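Local coordinates for protein aspartate-semialdehyde dehydrogenase (Vibrio cholerae, PDB 2R00) that catalyses the NADPH-dependent reductive dephosphorylation of L-aspartyl-4-phosphate to L-aspartate-semialdehyde, an early step of lysine, threonine and methionine biosynthesis, at residues A[31-36]-A[46-51]; A[111-116]-A[221-226]. All coordinates share one frame; numbering follows the deposited sequence.

Interaction 1. Residues A[31-36]-A[46-51]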
loop_
_atom_site.group_PDB
_atom_site.type_symbol
_atom_site.label_atom_id
_atom_site.label_comp_id
_atom_site.label_asym_id
_atom_site.label_seq_id
_atom_site.Cartn_x
_atom_site.Cartn_y
_atom_site.Cartn_z
ATOM N N ASP A 31 -21.739 -21.009 31.133
ATOM C CA ASP A 31 -22.871 -21.542 31.856
ATOM C C ASP A 31 -24.109 -20.986 31.159
ATOM O O ASP A 31 -24.733 -21.674 30.344
ATOM C CB ASP A 31 -22.785 -21.116 33.326
ATOM C CG ASP A 31 -23.998 -21.547 34.150
ATOM O OD1 ASP A 31 -24.015 -21.208 35.351
ATOM O OD2 ASP A 31 -24.921 -22.208 33.614
ATOM N N GLU A 32 -24.439 -19.726 31.437
ATOM C CA GLU A 32 -25.537 -19.066 30.741
ATOM C C GLU A 32 -25.052 -17.922 29.847
ATOM O O GLU A 32 -24.210 -17.114 30.251
ATOM C CB GLU A 32 -26.549 -18.543 31.749
ATOM C CG GLU A 32 -27.958 -18.394 31.211
ATOM C CD GLU A 32 -28.990 -18.309 32.327
ATOM O OE1 GLU A 32 -28.669 -18.694 33.483
ATOM O OE2 GLU A 32 -30.118 -17.847 32.046
ATOM N N LEU A 33 -25.587 -17.868 28.631
ATOM C CA LEU A 33 -25.291 -16.780 27.705
ATOM C C LEU A 33 -26.484 -15.846 27.626
ATOM O O LEU A 33 -27.618 -16.304 27.473
ATOM C CB LEU A 33 -24.950 -17.327 26.309
ATOM C CG LEU A 33 -24.612 -16.299 25.221
ATOM C CD1 LEU A 33 -23.282 -15.599 25.516
ATOM C CD2 LEU A 33 -24.573 -16.952 23.854
ATOM N N PHE A 34 -26.223 -14.542 27.744
ATOM C CA PHE A 34 -27.258 -13.520 27.586
ATOM C C PHE A 34 -26.954 -12.641 26.372
ATOM O O PHE A 34 -25.806 -12.243 26.144
ATOM C CB PHE A 34 -27.389 -12.660 28.852
ATOM C CG PHE A 34 -27.718 -13.448 30.092
ATOM C CD1 PHE A 34 -26.708 -14.008 30.867
ATOM C CD2 PHE A 34 -29.041 -13.630 30.488
ATOM C CE1 PHE A 34 -27.004 -14.742 32.024
ATOM C CE2 PHE A 34 -29.344 -14.358 31.639
ATOM C CZ PHE A 34 -28.324 -14.915 32.403
ATOM N N LEU A 35 -27.983 -12.360 25.587
ATOM C CA LEU A 35 -27.829 -11.531 24.408
ATOM C C LEU A 35 -28.628 -10.253 24.594
ATOM O O LEU A 35 -29.837 -10.296 24.847
ATOM C CB LEU A 35 -28.261 -12.288 23.148
ATOM C CG LEU A 35 -27.534 -13.610 22.879
ATOM C CD1 LEU A 35 -28.123 -14.330 21.657
ATOM C CD2 LEU A 35 -26.023 -13.405 22.714
ATOM N N LEU A 36 -27.939 -9.121 24.494
ATOM C CA LEU A 36 -28.534 -7.815 24.760
ATOM C C LEU A 36 -28.486 -6.930 23.526
ATOM O O LEU A 36 -27.543 -6.990 22.739
ATOM C CB LEU A 36 -27.821 -7.126 25.933
ATOM C CG LEU A 36 -27.632 -7.978 27.191
ATOM C CD1 LEU A 36 -26.602 -7.390 28.141
ATOM C CD2 LEU A 36 -28.973 -8.192 27.882
ATOM N N TYR A 46 -31.337 -16.981 18.781
ATOM C CA TYR A 46 -30.090 -17.545 18.274
ATOM C C TYR A 46 -29.823 -18.904 18.916
ATOM O O TYR A 46 -30.272 -19.170 20.036
ATOM C CB TYR A 46 -28.917 -16.603 18.574
ATOM C CG TYR A 46 -28.942 -15.319 17.772
ATOM C CD1 TYR A 46 -29.555 -14.176 18.277
ATOM C CD2 TYR A 46 -28.359 -15.253 16.503
ATOM C CE1 TYR A 46 -29.580 -12.991 17.548
ATOM C CE2 TYR A 46 -28.381 -14.085 15.769
ATOM C CZ TYR A 46 -28.992 -12.956 16.299
ATOM O OH TYR A 46 -29.019 -11.792 15.576
ATOM N N ARG A 47 -29.079 -19.753 18.209
ATOM C CA ARG A 47 -28.707 -21.066 18.731
ATOM C C ARG A 47 -27.255 -21.048 19.182
ATOM O O ARG A 47 -26.370 -20.700 18.405
ATOM C CB ARG A 47 -28.908 -22.148 17.662
ATOM C CG ARG A 47 -28.638 -23.565 18.145
ATOM C CD ARG A 47 -29.123 -24.581 17.117
ATOM N NE ARG A 47 -28.746 -25.944 17.480
ATOM C CZ ARG A 47 -29.533 -26.789 18.144
ATOM N NH1 ARG A 47 -30.757 -26.416 18.518
ATOM N NH2 ARG A 47 -29.093 -28.012 18.431
ATOM N N PHE A 48 -27.019 -21.440 20.430
ATOM C CA PHE A 48 -25.674 -21.440 20.983
ATOM C C PHE A 48 -25.449 -22.687 21.819
ATOM O O PHE A 48 -26.183 -22.932 22.780
ATOM C CB PHE A 48 -25.445 -20.173 21.830
ATOM C CG PHE A 48 -24.170 -20.189 22.608
ATOM C CD1 PHE A 48 -24.161 -20.585 23.942
ATOM C CD2 PHE A 48 -22.968 -19.809 22.011
ATOM C CE1 PHE A 48 -22.983 -20.598 24.674
ATOM C CE2 PHE A 48 -21.786 -19.823 22.729
ATOM C CZ PHE A 48 -21.787 -20.222 24.065
ATOM N N ASN A 49 -24.425 -23.459 21.459
ATOM C CA ASN A 49 -24.140 -24.737 22.113
ATOM C C ASN A 49 -25.380 -25.651 22.192
ATOM O O ASN A 49 -25.615 -26.320 23.205
ATOM C CB ASN A 49 -23.518 -24.517 23.499
ATOM C CG ASN A 49 -22.040 -24.134 23.432
ATOM O OD1 ASN A 49 -21.371 -24.357 22.423
ATOM N ND2 ASN A 49 -21.521 -23.574 24.525
ATOM N N GLY A 50 -26.171 -25.652 21.120
ATOM C CA GLY A 50 -27.373 -26.481 21.022
ATOM C C GLY A 50 -28.592 -25.983 21.788
ATOM O O GLY A 50 -29.630 -26.658 21.813
ATOM N N LYS A 51 -28.467 -24.807 22.407
ATOM C CA LYS A 51 -29.545 -24.194 23.185
ATOM C C LYS A 51 -30.026 -22.888 22.536
ATOM O O LYS A 51 -29.263 -22.213 21.832
ATOM C CB LYS A 51 -29.091 -23.939 24.627
ATOM C CG LYS A 51 -28.546 -25.172 25.353
ATOM C CD LYS A 51 -28.424 -24.917 26.848
ATOM C CE LYS A 51 -27.750 -26.084 27.563
ATOM N NZ LYS A 51 -27.622 -25.825 29.032
#
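Leu33 and Phe48 make the first of two apolar contacts. Methyl CD2 of Leu33 sits over one face of the Phe48 ring, 3.7 Å from the ring centroid and 18° off the ring normal, a CH-pi interaction. It is displaced toward the rim on the CB side, Leu33 CD2 coming 3.5 Å from Phe48 CG. The two side chains cross at about a right angle. Phe48 CG lies anti to the backbone N (chi1 171°), which carries the ring across to strand 30-37, and chi2 of -96° turns one face to the leucine; the opposite face carries CG of Asn49.

The second apolar pair meets at an oblique angle. Leu35 CD1 lies 3.7 Å from Tyr46 CD1 and 3.9 Å from Tyr46 CB, touching the root of the tyrosine and a ring carbon.

These contacts belong to the Rossmann-type nucleotide-binding domain, where strand 51-57 lies between strands 30-37 and 45-48 and its Gln56 pairs with Leu35 by backbone hydrogen bonding. CA atoms are 8.2 Å apart for Leu33 and Phe48 and 8.9 Å for Leu35 and Tyr46, consistent with that intervening strand. Only side chains bridge the gap, on the side of the sheet covered by helix 14-25; Leu20 touches Leu35, Tyr46 and Phe48, and Leu23 adds to Phe48.

The segments share no backbone hydrogen bond; within 46-51, Phe48 N to Lys51 O (2.8 Å) and Lys51 N to Phe48 O (3.0 Å) close a type I' turn, the two-residue hairpin connection to strand 51-57. Tyr46 OH is hydrogen-bonded to Glu17 OE1.

Interaction 2. Residues A[111-116]-A[221-226]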
loop_
_atom_site.group_PDB
_atom_site.type_symbol
_atom_site.label_atom_id
_atom_site.label_comp_id
_atom_site.label_asym_id
_atom_site.label_seq_id
_atom_site.Cartn_x
_atom_site.Cartn_y
_atom_site.Cartn_z
ATOM N N GLU A 111 -1.599 -12.225 22.412
ATOM C CA GLU A 111 -0.306 -12.770 21.994
ATOM C C GLU A 111 0.830 -11.815 22.347
ATOM O O GLU A 111 2.005 -12.197 22.343
ATOM C CB GLU A 111 -0.293 -13.041 20.489
ATOM C CG GLU A 111 -1.275 -14.108 20.037
ATOM C CD GLU A 111 -2.618 -13.542 19.630
ATOM O OE1 GLU A 111 -2.978 -12.419 20.070
ATOM O OE2 GLU A 111 -3.321 -14.231 18.859
ATOM N N VAL A 112 0.480 -10.573 22.656
ATOM C CA VAL A 112 1.490 -9.542 22.837
ATOM C C VAL A 112 1.601 -9.075 24.287
ATOM O O VAL A 112 2.685 -9.154 24.882
ATOM C CB VAL A 112 1.242 -8.347 21.880
ATOM C CG1 VAL A 112 2.260 -7.248 22.109
ATOM C CG2 VAL A 112 1.269 -8.818 20.434
ATOM N N ASN A 113 0.491 -8.596 24.855
ATOM C CA ASN A 113 0.525 -8.019 26.199
ATOM C C ASN A 113 -0.516 -8.607 27.156
ATOM O O ASN A 113 -1.237 -7.852 27.812
ATOM C CB ASN A 113 0.386 -6.490 26.129
ATOM C CG ASN A 113 -0.983 -6.044 25.603
ATOM O OD1 ASN A 113 -1.652 -6.771 24.875
ATOM N ND2 ASN A 113 -1.389 -4.845 25.977
ATOM N N PRO A 114 -0.570 -9.955 27.276
ATOM C CA PRO A 114 -1.622 -10.553 28.096
ATOM C C PRO A 114 -1.496 -10.144 29.562
ATOM O O PRO A 114 -2.482 -10.181 30.274
ATOM C CB PRO A 114 -1.379 -12.062 27.945
ATOM C CG PRO A 114 0.091 -12.180 27.622
ATOM C CD PRO A 114 0.340 -10.986 26.729
ATOM N N GLU A 115 -0.289 -9.751 29.982
ATOM C CA GLU A 115 -0.024 -9.265 31.340
ATOM C C GLU A 115 -0.895 -8.071 31.713
ATOM O O GLU A 115 -1.270 -7.905 32.880
ATOM C CB GLU A 115 1.446 -8.854 31.498
ATOM C CG GLU A 115 2.332 -9.864 32.221
ATOM C CD GLU A 115 3.479 -9.189 32.986
ATOM O OE1 GLU A 115 4.329 -8.517 32.341
ATOM O OE2 GLU A 115 3.526 -9.325 34.238
ATOM N N ALA A 116 -1.214 -7.247 30.713
ATOM C CA ALA A 116 -2.042 -6.061 30.904
ATOM C C ALA A 116 -3.445 -6.391 31.418
ATOM O O ALA A 116 -4.086 -5.549 32.057
ATOM C CB ALA A 116 -2.114 -5.227 29.594
ATOM N N GLN A 221 1.699 2.160 20.636
ATOM C CA GLN A 221 2.584 2.524 21.745
ATOM C C GLN A 221 2.101 1.992 23.095
ATOM O O GLN A 221 2.921 1.590 23.933
ATOM C CB GLN A 221 2.744 4.045 21.809
ATOM C CG GLN A 221 3.560 4.625 20.654
ATOM C CD GLN A 221 3.643 6.141 20.693
ATOM O OE1 GLN A 221 2.812 6.812 21.316
ATOM N NE2 GLN A 221 4.639 6.691 20.010
ATOM N N LYS A 222 0.782 2.024 23.310
ATOM C CA LYS A 222 0.163 1.468 24.517
ATOM C C LYS A 222 0.369 -0.045 24.623
ATOM O O LYS A 222 0.801 -0.545 25.666
ATOM C CB LYS A 222 -1.334 1.792 24.567
ATOM C CG LYS A 222 -2.044 1.359 25.845
ATOM C CD LYS A 222 -3.408 2.034 25.992
ATOM C CE LYS A 222 -4.046 1.783 27.367
ATOM N NZ LYS A 222 -5.286 2.635 27.562
ATOM N N ILE A 223 0.050 -0.772 23.560
ATOM C CA ILE A 223 0.142 -2.234 23.581
ATOM C C ILE A 223 1.590 -2.697 23.791
ATOM O O ILE A 223 1.842 -3.569 24.620
ATOM C CB ILE A 223 -0.521 -2.879 22.344
ATOM C CG1 ILE A 223 -2.031 -2.617 22.385
ATOM C CG2 ILE A 223 -0.262 -4.396 22.297
ATOM C CD1 ILE A 223 -2.749 -2.710 21.027
ATOM N N PHE A 224 2.529 -2.085 23.075
ATOM C CA PHE A 224 3.960 -2.360 23.281
ATOM C C PHE A 224 4.453 -1.822 24.622
ATOM O O PHE A 224 5.537 -2.191 25.086
ATOM C CB PHE A 224 4.812 -1.735 22.164
ATOM C CG PHE A 224 4.929 -2.582 20.900
ATOM C CD1 PHE A 224 5.185 -3.948 20.967
ATOM C CD2 PHE A 224 4.834 -1.986 19.644
ATOM C CE1 PHE A 224 5.320 -4.721 19.795
ATOM C CE2 PHE A 224 4.970 -2.750 18.467
ATOM C CZ PHE A 224 5.212 -4.122 18.550
ATOM N N ASN A 225 3.658 -0.937 25.227
ATOM C CA ASN A 225 4.038 -0.203 26.435
ATOM C C ASN A 225 5.392 0.491 26.269
ATOM O O ASN A 225 6.272 0.407 27.132
ATOM C CB ASN A 225 4.020 -1.117 27.671
ATOM C CG ASN A 225 4.062 -0.337 28.969
ATOM O OD1 ASN A 225 3.548 0.787 29.057
ATOM N ND2 ASN A 225 4.688 -0.920 29.984
ATOM N N ASP A 226 5.551 1.181 25.141
ATOM C CA ASP A 226 6.844 1.719 24.764
ATOM C C ASP A 226 6.662 3.051 24.033
ATOM O O ASP A 226 6.505 3.079 22.808
ATOM C CB ASP A 226 7.594 0.683 23.916
ATOM C CG ASP A 226 9.010 1.115 23.547
ATOM O OD1 ASP A 226 9.754 0.261 23.001
ATOM O OD2 ASP A 226 9.376 2.288 23.777
HETATM O O HOH W 1 0.060 -2.645 27.477
#
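The backbones of 111-116 and 221-226 approach most closely at Asn113 and Ile223, whose CA atoms are 6.4 Å apart, a loop leading into a 3-10 turn lying against the last turn of helix 211-223. Ile223 is the hub. Its CG2 methyl, anti to the backbone N, is met by Val112 CG1 at 3.8 Å and by Asn113 CG at 3.8 Å, and both partners cross the isoleucine at about a right angle. Asn113 also brings CB to 3.6 Å from Ile223 O, a van der Waals approach to the end of the helix.

That helix ends in a Schellman motif: Asp226 N bonds to Gln221 O, Asn225 N bonds to Lys222 O, and Asn225 takes the positive phi (52°) of the C-prime position. The motif turns the chain away just beyond Ile223. Across the contact, a loop of the nucleotide-binding region meets a helix of the dimerisation region, and Ile223 continues the apolar packing onto Leu107, Pro129 and, on helix 131-147, Thr133 and Leu137.

The polar link runs through water. Asn113 ND2 donates to water 1 at 3.0 Å, and the water donates to Lys222 O at 2.9 Å, so this carbonyl receives both the water and Asn225 N. The amide is pinned at both ends by its own loop: OD1 accepts from Val109 N, while ND2 has Leu107 O as a further partner. Those bonds probably fix its rotation. From the last turn, the extended Lys222 side chain carries NZ to the carbonyl oxygens of Arg100, Asp102 and Ile105, to which it is hydrogen-bonded.

In the fold
Interaction 1 and interaction 2 follow one another along the chain, and do not touch: their centres lie 32 Å apart and their nearest atoms about 20 Å. Residues 31-36 and 46-51 sit wholly in the nucleotide-binding domain, near residues predicted to bind NADP(+): the Tyr46 side chain is about 4 Å from that of Thr12 and about 7 Å from that of Ser41. Residues 111-116 and 221-226 join the two domains near the predicted phosphate site, the Ile223 side chain being about 8 Å from that of Arg100 and about 11 Å from that of Lys215. Helix 131-147, which borders interaction 2, begins with Cys131, the acyl-thioester nucleophile.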